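Quinone oxidoreductase (Coxiella burnetii, PDB 3TQH) binds NADPH and probably uses it to reduce quinones, as a member of the medium-chain dehydrogenase/reductase family. Local coordinates at residues K5-I10 and V24-P29; Y31-M36 and L82-N87; K39-S44 and S76-E81. One frame throughout, in Å; residues are numbered along the deposited sequence.

Contact 1. Residues K5-I10 and V24-P29; sequences KEMKAI and VDTPTP
E6-I10 and V24-P27 run antiparallel as the two strands of a beta hairpin, with M7 paired to T26 and A9 to V24 as hydrogen-bonded pairs. M7 N gives its hydrogen to T26 O at 2.7 Å, and T26 N returns one to M7 O. Beyond the strand end, T28 N donates to K5 O at 2.7 Å and carries the pairing one step further.

M7, A9, V24 and T26 share one face. M7 is a selenomethionine. Its CG sits between the backbone N and the carbonyl carbon (chi1 63°), and the rest of the chain is extended. This lays the side chain alongside T26, with CE 3.3 Å from T26 CG2. The M7 side chain crosses P29 at about a right angle, with SE and CE each 3.9 Å from P29 CD. A9 CB lies 4.0 Å from T26 CG2.

K8 and D25 share the opposite, exposed face. E6 starts away from the partner strand and bends at chi2, bringing OE2 3.2 Å from D25 CB. E6 OE1 and D25 OD2, 4.4 Å apart, are like charges that probably disfavour each other.

K8 and I10 make backbone hydrogen bonds to E110 and Y108. Y111 of strand 111-114 packs on M7, T28 and P29, joining the hairpin to the larger mixed sheet.

Contact 2. Residues Y31-M36 and L82-N87; sequences YRKNQM and LGSDVN
M36, a selenomethionine, has CG between its backbone N and carbonyl carbon (chi1 62°), and the bend at its last torsion (chi3 53°) turns CE toward both L82 and V86. L82 lies side by side with M36, its CD2 3.6 Å from M36 CB, and the two side chains point the same way. V86 crosses M36 at about a right angle, with CG1 3.7 Å from M36 CE. V86 CG1 is anti to its backbone N. The second methyl, CG2, then rests 3.5 Å from Q35 O.

Two type I beta turns, R32-Q35 and G83-V86, meet here. Their backbones are joined by two hydrogen bonds. G83 N reaches Q35 O at 2.9 Å, nearly in line with the C=O. D85 N reaches K33 O at 2.8 Å, tilted out of the carbonyl plane. G83, with no side chain, lets the turns come close, its CA 3.3 Å from K33 O.

K33 and S84 meet on the exposed side, K33 CG 4.0 Å from S84 OG, and the lysine then extends away.

The Y31 hydroxyl hydrogen-bonds to E81, the residue before L82. Y31 also packs on C113 of strand 111-114. M36 and L82 pair at the ends of strands 36-44 and 74-82, and M36 bonds through its backbone to A114.

Contact 3. Residues K39-S44 and S76-E81; sequences KVHAAS and SGEVIE
H41 and A42 both face S76, forming a classic beta bulge in the antiparallel pairing of 39-44 with 76-81. S76 O accepts from both amides, H41 N at 2.7 Å and A42 N at 3.1 Å. The second donor stands above the carbonyl plane. S76 N donates back to A42 O.

The backbone pairing is the tight part. G77 has no side chain, and its CA makes a CA-H...O contact of 3.2 Å to K39 O. K39 and E78 pair through two backbone bonds, and I80 CG1 packs 3.5 Å from K39 CB. A42 CB meets S76 CB. Helix 128-133 covers both residues, and S76 OG bonds to F128 O. The H41 ring stacks with F128, while its CD2 lies 3.8 Å from G77 CA.

The side-chain ends of K39 and E78 form the loose side. K39 CG is anti to the backbone N (chi1 179°), and the chain bends at chi3 (-80°). NZ stays 4.6 Å from E78 OE1, too far for a salt bridge. A water links them, donating to E78 OE1 and accepting from K39 NZ.

The chemistry therefore divides: shared backbone bonding at S76 O holds the bulge, whose A42 is buried, whereas one water bridges lysine and glutamate, whose attraction is probably weaker than in a direct salt bridge.

From the N terminus, contact 1 comes first. It closes the short loop of the hairpin formed by strands 6-12 and 21-27. Contact 1 ends before the others begin, and its second segment leads almost directly into Y31. Contact 2 then closes a long loop from 31-36 to 82-87. Contact 3 lies wholly within that loop and pairs the same two strands, 36-44 and 74-82, further from their turn ends. Contacts 2 and 3 touch where M36 packs on E81 and V79. Contacts 1 and 3 do not touch; their nearest atoms are about 6 Å apart. Contact 1 holds the hairpin; contacts 2 and 3 tie strands 36-44 and 74-82 of the mixed sheet, and strand 111-114 borders all three.

Contact 1. Residues K5-I10 and V24-P29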
loop_
_atom_site.group_PDB
_atom_site.type_symbol
_atom_site.label_atom_id
_atom_site.label_comp_id
_atom_site.label_asym_id
_atom_site.label_seq_id
_atom_site.Cartn_x
_atom_site.Cartn_y
_atom_site.Cartn_z
ATOM N N LYS A 5 4.173 -27.705 14.964
ATOM C CA LYS A 5 3.234 -26.550 14.891
ATOM C C LYS A 5 3.932 -25.191 15.063
ATOM O O LYS A 5 3.258 -24.164 15.181
ATOM C CB LYS A 5 2.135 -26.708 15.949
ATOM C CG LYS A 5 1.179 -27.866 15.697
ATOM C CD LYS A 5 0.005 -27.841 16.683
ATOM C CE LYS A 5 -1.236 -28.547 16.130
ATOM N NZ LYS A 5 -1.129 -30.031 16.197
ATOM N N GLU A 6 5.268 -25.180 15.063
ATOM C CA GLU A 6 6.036 -23.932 15.197
ATOM C C GLU A 6 6.363 -23.274 13.857
ATOM O O GLU A 6 6.398 -23.934 12.816
ATOM C CB GLU A 6 7.360 -24.166 15.929
ATOM C CG GLU A 6 7.252 -24.372 17.434
ATOM C CD GLU A 6 8.218 -23.473 18.189
ATOM O OE1 GLU A 6 9.225 -23.972 18.736
ATOM O OE2 GLU A 6 7.973 -22.248 18.209
HETATM N N MSE A 7 6.622 -21.967 13.914
HETATM C CA MSE A 7 7.096 -21.195 12.771
HETATM C C MSE A 7 7.927 -20.003 13.245
HETATM O O MSE A 7 7.873 -19.626 14.417
HETATM C CB MSE A 7 5.910 -20.686 11.955
HETATM C CG MSE A 7 4.987 -19.723 12.715
HETATM SE SE MSE A 7 3.819 -18.741 11.521
HETATM C CE MSE A 7 3.090 -17.398 12.754
ATOM N N LYS A 8 8.686 -19.417 12.321
ATOM C CA LYS A 8 9.390 -18.152 12.554
ATOM C C LYS A 8 8.484 -16.988 12.146
ATOM O O LYS A 8 7.820 -17.040 11.105
ATOM C CB LYS A 8 10.698 -18.095 11.755
ATOM C CG LYS A 8 11.637 -19.288 11.982
ATOM C CD LYS A 8 12.874 -19.213 11.070
ATOM C CE LYS A 8 13.845 -20.377 11.296
ATOM N NZ LYS A 8 13.398 -21.648 10.647
ATOM N N ALA A 9 8.463 -15.944 12.969
ATOM C CA ALA A 9 7.661 -14.752 12.697
ATOM C C ALA A 9 8.237 -13.522 13.397
ATOM O O ALA A 9 8.865 -13.640 14.447
ATOM C CB ALA A 9 6.231 -14.975 13.134
ATOM N N ILE A 10 8.038 -12.348 12.801
ATOM C CA ILE A 10 8.453 -11.095 13.422
ATOM C C ILE A 10 7.352 -10.640 14.367
ATOM O O ILE A 10 6.196 -10.550 13.979
ATOM C CB ILE A 10 8.726 -9.983 12.382
ATOM C CG1 ILE A 10 9.974 -10.315 11.547
ATOM C CG2 ILE A 10 8.898 -8.623 13.071
ATOM C CD1 ILE A 10 11.273 -10.284 12.321
ATOM N N VAL A 24 11.052 -14.379 16.092
ATOM C CA VAL A 24 10.589 -15.171 17.229
ATOM C C VAL A 24 9.993 -16.497 16.763
ATOM O O VAL A 24 9.390 -16.577 15.691
ATOM C CB VAL A 24 9.530 -14.361 18.040
ATOM C CG1 VAL A 24 8.545 -15.266 18.756
ATOM C CG2 VAL A 24 10.212 -13.432 19.024
ATOM N N ASP A 25 10.190 -17.534 17.564
ATOM C CA ASP A 25 9.499 -18.803 17.377
ATOM C C ASP A 25 8.092 -18.681 17.946
ATOM O O ASP A 25 7.909 -18.240 19.084
ATOM C CB ASP A 25 10.244 -19.948 18.074
ATOM C CG ASP A 25 11.408 -20.476 17.257
ATOM O OD1 ASP A 25 11.369 -20.374 16.007
ATOM O OD2 ASP A 25 12.358 -21.006 17.872
ATOM N N THR A 26 7.105 -19.071 17.149
ATOM C CA THR A 26 5.710 -18.904 17.519
ATOM C C THR A 26 4.864 -19.986 16.845
ATOM O O THR A 26 5.280 -20.549 15.832
ATOM C CB THR A 26 5.217 -17.493 17.110
ATOM O OG1 THR A 26 4.279 -16.997 18.079
ATOM C CG2 THR A 26 4.595 -17.505 15.709
ATOM N N PRO A 27 3.675 -20.279 17.400
ATOM C CA PRO A 27 2.827 -21.311 16.805
ATOM C C PRO A 27 2.251 -20.913 15.450
ATOM O O PRO A 27 2.151 -19.718 15.137
ATOM C CB PRO A 27 1.682 -21.466 17.816
ATOM C CG PRO A 27 2.027 -20.603 18.978
ATOM C CD PRO A 27 3.000 -19.597 18.514
ATOM N N THR A 28 1.867 -21.913 14.660
ATOM C CA THR A 28 1.182 -21.659 13.398
ATOM C C THR A 28 -0.200 -21.110 13.726
ATOM O O THR A 28 -0.794 -21.499 14.733
ATOM C CB THR A 28 1.057 -22.931 12.522
ATOM O OG1 THR A 28 0.654 -24.041 13.329
ATOM C CG2 THR A 28 2.389 -23.260 11.863
ATOM N N PRO A 29 -0.704 -20.183 12.900
ATOM C CA PRO A 29 -2.050 -19.656 13.111
ATOM C C PRO A 29 -3.118 -20.748 13.133
ATOM O O PRO A 29 -3.013 -21.740 12.406
ATOM C CB PRO A 29 -2.270 -18.758 11.895
ATOM C CG PRO A 29 -0.926 -18.385 11.442
ATOM C CD PRO A 29 -0.019 -19.513 11.781
#

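Contact 2. Residues Y31-M36 and L82-N87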
loop_
_atom_site.group_PDB
_atom_site.type_symbol
_atom_site.label_atom_id
_atom_site.label_comp_id
_atom_site.label_asym_id
_atom_site.label_seq_id
_atom_site.Cartn_x
_atom_site.Cartn_y
_atom_site.Cartn_z
ATOM N N TYR A 31 -6.892 -21.821 12.104
ATOM C CA TYR A 31 -7.790 -21.457 11.015
ATOM C C TYR A 31 -9.139 -22.118 11.244
ATOM O O TYR A 31 -9.213 -23.276 11.662
ATOM C CB TYR A 31 -7.203 -21.834 9.642
ATOM C CG TYR A 31 -6.819 -23.293 9.507
ATOM C CD1 TYR A 31 -5.539 -23.728 9.831
ATOM C CD2 TYR A 31 -7.740 -24.238 9.058
ATOM C CE1 TYR A 31 -5.185 -25.062 9.716
ATOM C CE2 TYR A 31 -7.396 -25.576 8.939
ATOM C CZ TYR A 31 -6.117 -25.980 9.269
ATOM O OH TYR A 31 -5.769 -27.302 9.158
ATOM N N ARG A 32 -10.197 -21.353 10.996
ATOM C CA ARG A 32 -11.571 -21.845 11.084
ATOM C C ARG A 32 -11.898 -22.724 9.880
ATOM O O ARG A 32 -11.103 -22.844 8.941
ATOM C CB ARG A 32 -12.559 -20.671 11.126
ATOM C CG ARG A 32 -12.627 -19.903 12.441
ATOM C CD ARG A 32 -13.755 -18.877 12.376
ATOM N NE ARG A 32 -13.454 -17.829 11.396
ATOM C CZ ARG A 32 -14.354 -17.083 10.751
ATOM N NH1 ARG A 32 -15.663 -17.243 10.956
ATOM N NH2 ARG A 32 -13.939 -16.157 9.888
ATOM N N LYS A 33 -13.088 -23.312 9.908
ATOM C CA LYS A 33 -13.564 -24.183 8.838
ATOM C C LYS A 33 -13.790 -23.447 7.503
ATOM O O LYS A 33 -13.840 -24.087 6.451
ATOM C CB LYS A 33 -14.849 -24.896 9.279
ATOM C CG LYS A 33 -14.674 -25.813 10.495
ATOM C CD LYS A 33 -16.020 -26.367 10.985
ATOM C CE LYS A 33 -15.844 -27.336 12.148
ATOM N NZ LYS A 33 -17.147 -27.793 12.730
ATOM N N ASN A 34 -13.933 -22.119 7.543
ATOM C CA ASN A 34 -14.032 -21.315 6.312
ATOM C C ASN A 34 -12.762 -20.523 5.972
ATOM O O ASN A 34 -12.793 -19.635 5.121
ATOM C CB ASN A 34 -15.263 -20.390 6.347
ATOM C CG ASN A 34 -15.207 -19.344 7.455
ATOM O OD1 ASN A 34 -14.191 -19.163 8.125
ATOM N ND2 ASN A 34 -16.319 -18.645 7.646
ATOM N N GLN A 35 -11.651 -20.858 6.626
ATOM C CA GLN A 35 -10.361 -20.218 6.361
ATOM C C GLN A 35 -9.329 -21.250 5.891
ATOM O O GLN A 35 -9.639 -22.437 5.770
ATOM C CB GLN A 35 -9.870 -19.499 7.618
ATOM C CG GLN A 35 -10.797 -18.396 8.092
ATOM C CD GLN A 35 -10.251 -17.656 9.293
ATOM O OE1 GLN A 35 -9.880 -16.493 9.196
ATOM N NE2 GLN A 35 -10.186 -18.329 10.428
HETATM N N MSE A 36 -8.111 -20.790 5.612
HETATM C CA MSE A 36 -7.030 -21.667 5.140
HETATM C C MSE A 36 -5.690 -21.292 5.766
HETATM O O MSE A 36 -5.539 -20.201 6.306
HETATM C CB MSE A 36 -6.926 -21.603 3.613
HETATM C CG MSE A 36 -6.577 -20.228 3.067
HETATM SE SE MSE A 36 -7.111 -19.938 1.203
HETATM C CE MSE A 36 -8.993 -20.433 1.341
ATOM N N LEU A 82 -6.617 -26.490 4.420
ATOM C CA LEU A 82 -7.915 -25.898 4.124
ATOM C C LEU A 82 -8.931 -26.282 5.189
ATOM O O LEU A 82 -8.916 -27.402 5.702
ATOM C CB LEU A 82 -8.420 -26.367 2.755
ATOM C CG LEU A 82 -8.099 -25.496 1.545
ATOM C CD1 LEU A 82 -8.670 -26.116 0.279
ATOM C CD2 LEU A 82 -8.646 -24.104 1.740
ATOM N N GLY A 83 -9.817 -25.345 5.510
ATOM C CA GLY A 83 -10.940 -25.622 6.389
ATOM C C GLY A 83 -11.934 -26.548 5.714
ATOM O O GLY A 83 -11.943 -26.678 4.488
ATOM N N SER A 84 -12.768 -27.191 6.522
ATOM C CA SER A 84 -13.763 -28.145 6.032
ATOM C C SER A 84 -14.748 -27.543 5.023
ATOM O O SER A 84 -15.216 -28.243 4.125
ATOM C CB SER A 84 -14.550 -28.723 7.213
ATOM O OG SER A 84 -13.689 -29.043 8.294
ATOM N N ASP A 85 -15.052 -26.252 5.170
ATOM C CA ASP A 85 -16.120 -25.610 4.396
ATOM C C ASP A 85 -15.644 -24.675 3.268
ATOM O O ASP A 85 -16.457 -23.949 2.689
ATOM C CB ASP A 85 -17.053 -24.846 5.350
ATOM C CG ASP A 85 -17.809 -25.769 6.298
ATOM O OD1 ASP A 85 -17.819 -27.002 6.079
ATOM O OD2 ASP A 85 -18.404 -25.257 7.269
ATOM N N VAL A 86 -14.353 -24.699 2.941
ATOM C CA VAL A 86 -13.831 -23.888 1.833
ATOM C C VAL A 86 -14.023 -24.630 0.504
ATOM O O VAL A 86 -13.508 -25.739 0.332
ATOM C CB VAL A 86 -12.335 -23.553 2.024
ATOM C CG1 VAL A 86 -11.828 -22.717 0.860
ATOM C CG2 VAL A 86 -12.111 -22.829 3.345
ATOM N N ASN A 87 -14.741 -24.006 -0.433
ATOM C CA ASN A 87 -15.200 -24.682 -1.657
ATOM C C ASN A 87 -14.340 -24.452 -2.904
ATOM O O ASN A 87 -14.118 -25.388 -3.681
ATOM C CB ASN A 87 -16.651 -24.271 -1.983
ATOM C CG ASN A 87 -17.685 -25.129 -1.274
ATOM O OD1 ASN A 87 -18.773 -25.361 -1.803
ATOM N ND2 ASN A 87 -17.356 -25.603 -0.076
#

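Contact 3. Residues K39-S44 and S76-E81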
loop_
_atom_site.group_PDB
_atom_site.type_symbol
_atom_site.label_atom_id
_atom_site.label_comp_id
_atom_site.label_asym_id
_atom_site.label_seq_id
_atom_site.Cartn_x
_atom_site.Cartn_y
_atom_site.Cartn_z
ATOM N N LYS A 39 1.455 -21.288 3.314
ATOM C CA LYS A 39 2.911 -21.191 3.424
ATOM C C LYS A 39 3.356 -19.930 2.678
ATOM O O LYS A 39 3.187 -19.844 1.459
ATOM C CB LYS A 39 3.582 -22.431 2.830
ATOM C CG LYS A 39 5.110 -22.411 2.873
ATOM C CD LYS A 39 5.734 -23.436 1.914
ATOM C CE LYS A 39 5.735 -24.838 2.484
ATOM N NZ LYS A 39 6.687 -25.735 1.755
ATOM N N VAL A 40 3.918 -18.962 3.403
ATOM C CA VAL A 40 4.269 -17.663 2.825
ATOM C C VAL A 40 5.575 -17.708 2.029
ATOM O O VAL A 40 6.603 -18.151 2.527
ATOM C CB VAL A 40 4.376 -16.560 3.912
ATOM C CG1 VAL A 40 4.800 -15.221 3.297
ATOM C CG2 VAL A 40 3.047 -16.405 4.642
ATOM N N HIS A 41 5.517 -17.234 0.789
ATOM C CA HIS A 41 6.701 -17.095 -0.058
ATOM C C HIS A 41 7.235 -15.667 -0.022
ATOM O O HIS A 41 8.450 -15.459 -0.027
ATOM C CB HIS A 41 6.389 -17.528 -1.494
ATOM C CG HIS A 41 6.388 -19.014 -1.682
ATOM N ND1 HIS A 41 7.276 -19.660 -2.515
ATOM C CD2 HIS A 41 5.627 -19.984 -1.120
ATOM C CE1 HIS A 41 7.050 -20.962 -2.472
ATOM N NE2 HIS A 41 6.056 -21.186 -1.630
ATOM N N ALA A 42 6.334 -14.688 0.038
ATOM C CA ALA A 42 6.725 -13.282 0.068
ATOM C C ALA A 42 5.714 -12.429 0.838
ATOM O O ALA A 42 4.524 -12.755 0.893
ATOM C CB ALA A 42 6.895 -12.760 -1.354
ATOM N N ALA A 43 6.200 -11.337 1.431
ATOM C CA ALA A 43 5.358 -10.401 2.181
ATOM C C ALA A 43 5.936 -8.987 2.091
ATOM O O ALA A 43 7.106 -8.773 2.406
ATOM C CB ALA A 43 5.260 -10.830 3.634
ATOM N N SER A 44 5.124 -8.024 1.663
ATOM C CA SER A 44 5.622 -6.673 1.441
ATOM C C SER A 44 5.365 -5.776 2.628
ATOM O O SER A 44 4.463 -6.023 3.431
ATOM C CB SER A 44 5.017 -6.061 0.178
ATOM O OG SER A 44 3.623 -5.854 0.300
ATOM N N SER A 76 2.030 -13.447 -0.284
ATOM C CA SER A 76 2.055 -14.281 -1.462
ATOM C C SER A 76 2.528 -15.653 -0.981
ATOM O O SER A 76 3.414 -15.731 -0.130
ATOM C CB SER A 76 3.047 -13.676 -2.452
ATOM O OG SER A 76 2.956 -14.289 -3.710
ATOM N N GLY A 77 1.931 -16.727 -1.490
ATOM C CA GLY A 77 2.297 -18.074 -1.035
ATOM C C GLY A 77 1.452 -19.241 -1.525
ATOM O O GLY A 77 0.682 -19.117 -2.475
ATOM N N GLU A 78 1.610 -20.381 -0.856
ATOM C CA GLU A 78 0.958 -21.633 -1.247
ATOM C C GLU A 78 -0.019 -22.094 -0.163
ATOM O O GLU A 78 0.308 -22.055 1.026
ATOM C CB GLU A 78 2.018 -22.711 -1.493
ATOM C CG GLU A 78 1.473 -24.032 -2.056
ATOM C CD GLU A 78 2.546 -25.123 -2.191
ATOM O OE1 GLU A 78 3.647 -24.971 -1.603
ATOM O OE2 GLU A 78 2.282 -26.140 -2.885
ATOM N N VAL A 79 -1.211 -22.524 -0.577
ATOM C CA VAL A 79 -2.212 -23.057 0.348
ATOM C C VAL A 79 -1.790 -24.450 0.804
ATOM O O VAL A 79 -1.585 -25.344 -0.018
ATOM C CB VAL A 79 -3.604 -23.138 -0.302
ATOM C CG1 VAL A 79 -4.619 -23.742 0.663
ATOM C CG2 VAL A 79 -4.057 -21.754 -0.768
ATOM N N ILE A 80 -1.658 -24.623 2.117
ATOM C CA ILE A 80 -1.135 -25.861 2.699
ATOM C C ILE A 80 -2.214 -26.653 3.426
ATOM O O ILE A 80 -2.225 -27.875 3.368
ATOM C CB ILE A 80 0.032 -25.559 3.671
ATOM C CG1 ILE A 80 1.257 -25.088 2.893
ATOM C CG2 ILE A 80 0.404 -26.786 4.486
ATOM C CD1 ILE A 80 1.723 -26.059 1.835
ATOM N N GLU A 81 -3.098 -25.949 4.127
ATOM C CA GLU A 81 -4.231 -26.572 4.797
ATOM C C GLU A 81 -5.497 -25.778 4.492
ATOM O O GLU A 81 -5.452 -24.562 4.301
ATOM C CB GLU A 81 -3.975 -26.681 6.307
ATOM C CG GLU A 81 -2.710 -27.500 6.631
ATOM C CD GLU A 81 -2.494 -27.778 8.119
ATOM O OE1 GLU A 81 -3.465 -28.110 8.838
ATOM O OE2 GLU A 81 -1.328 -27.696 8.565
HETATM O O HOH W 1 4.876 -27.398 -0.380
#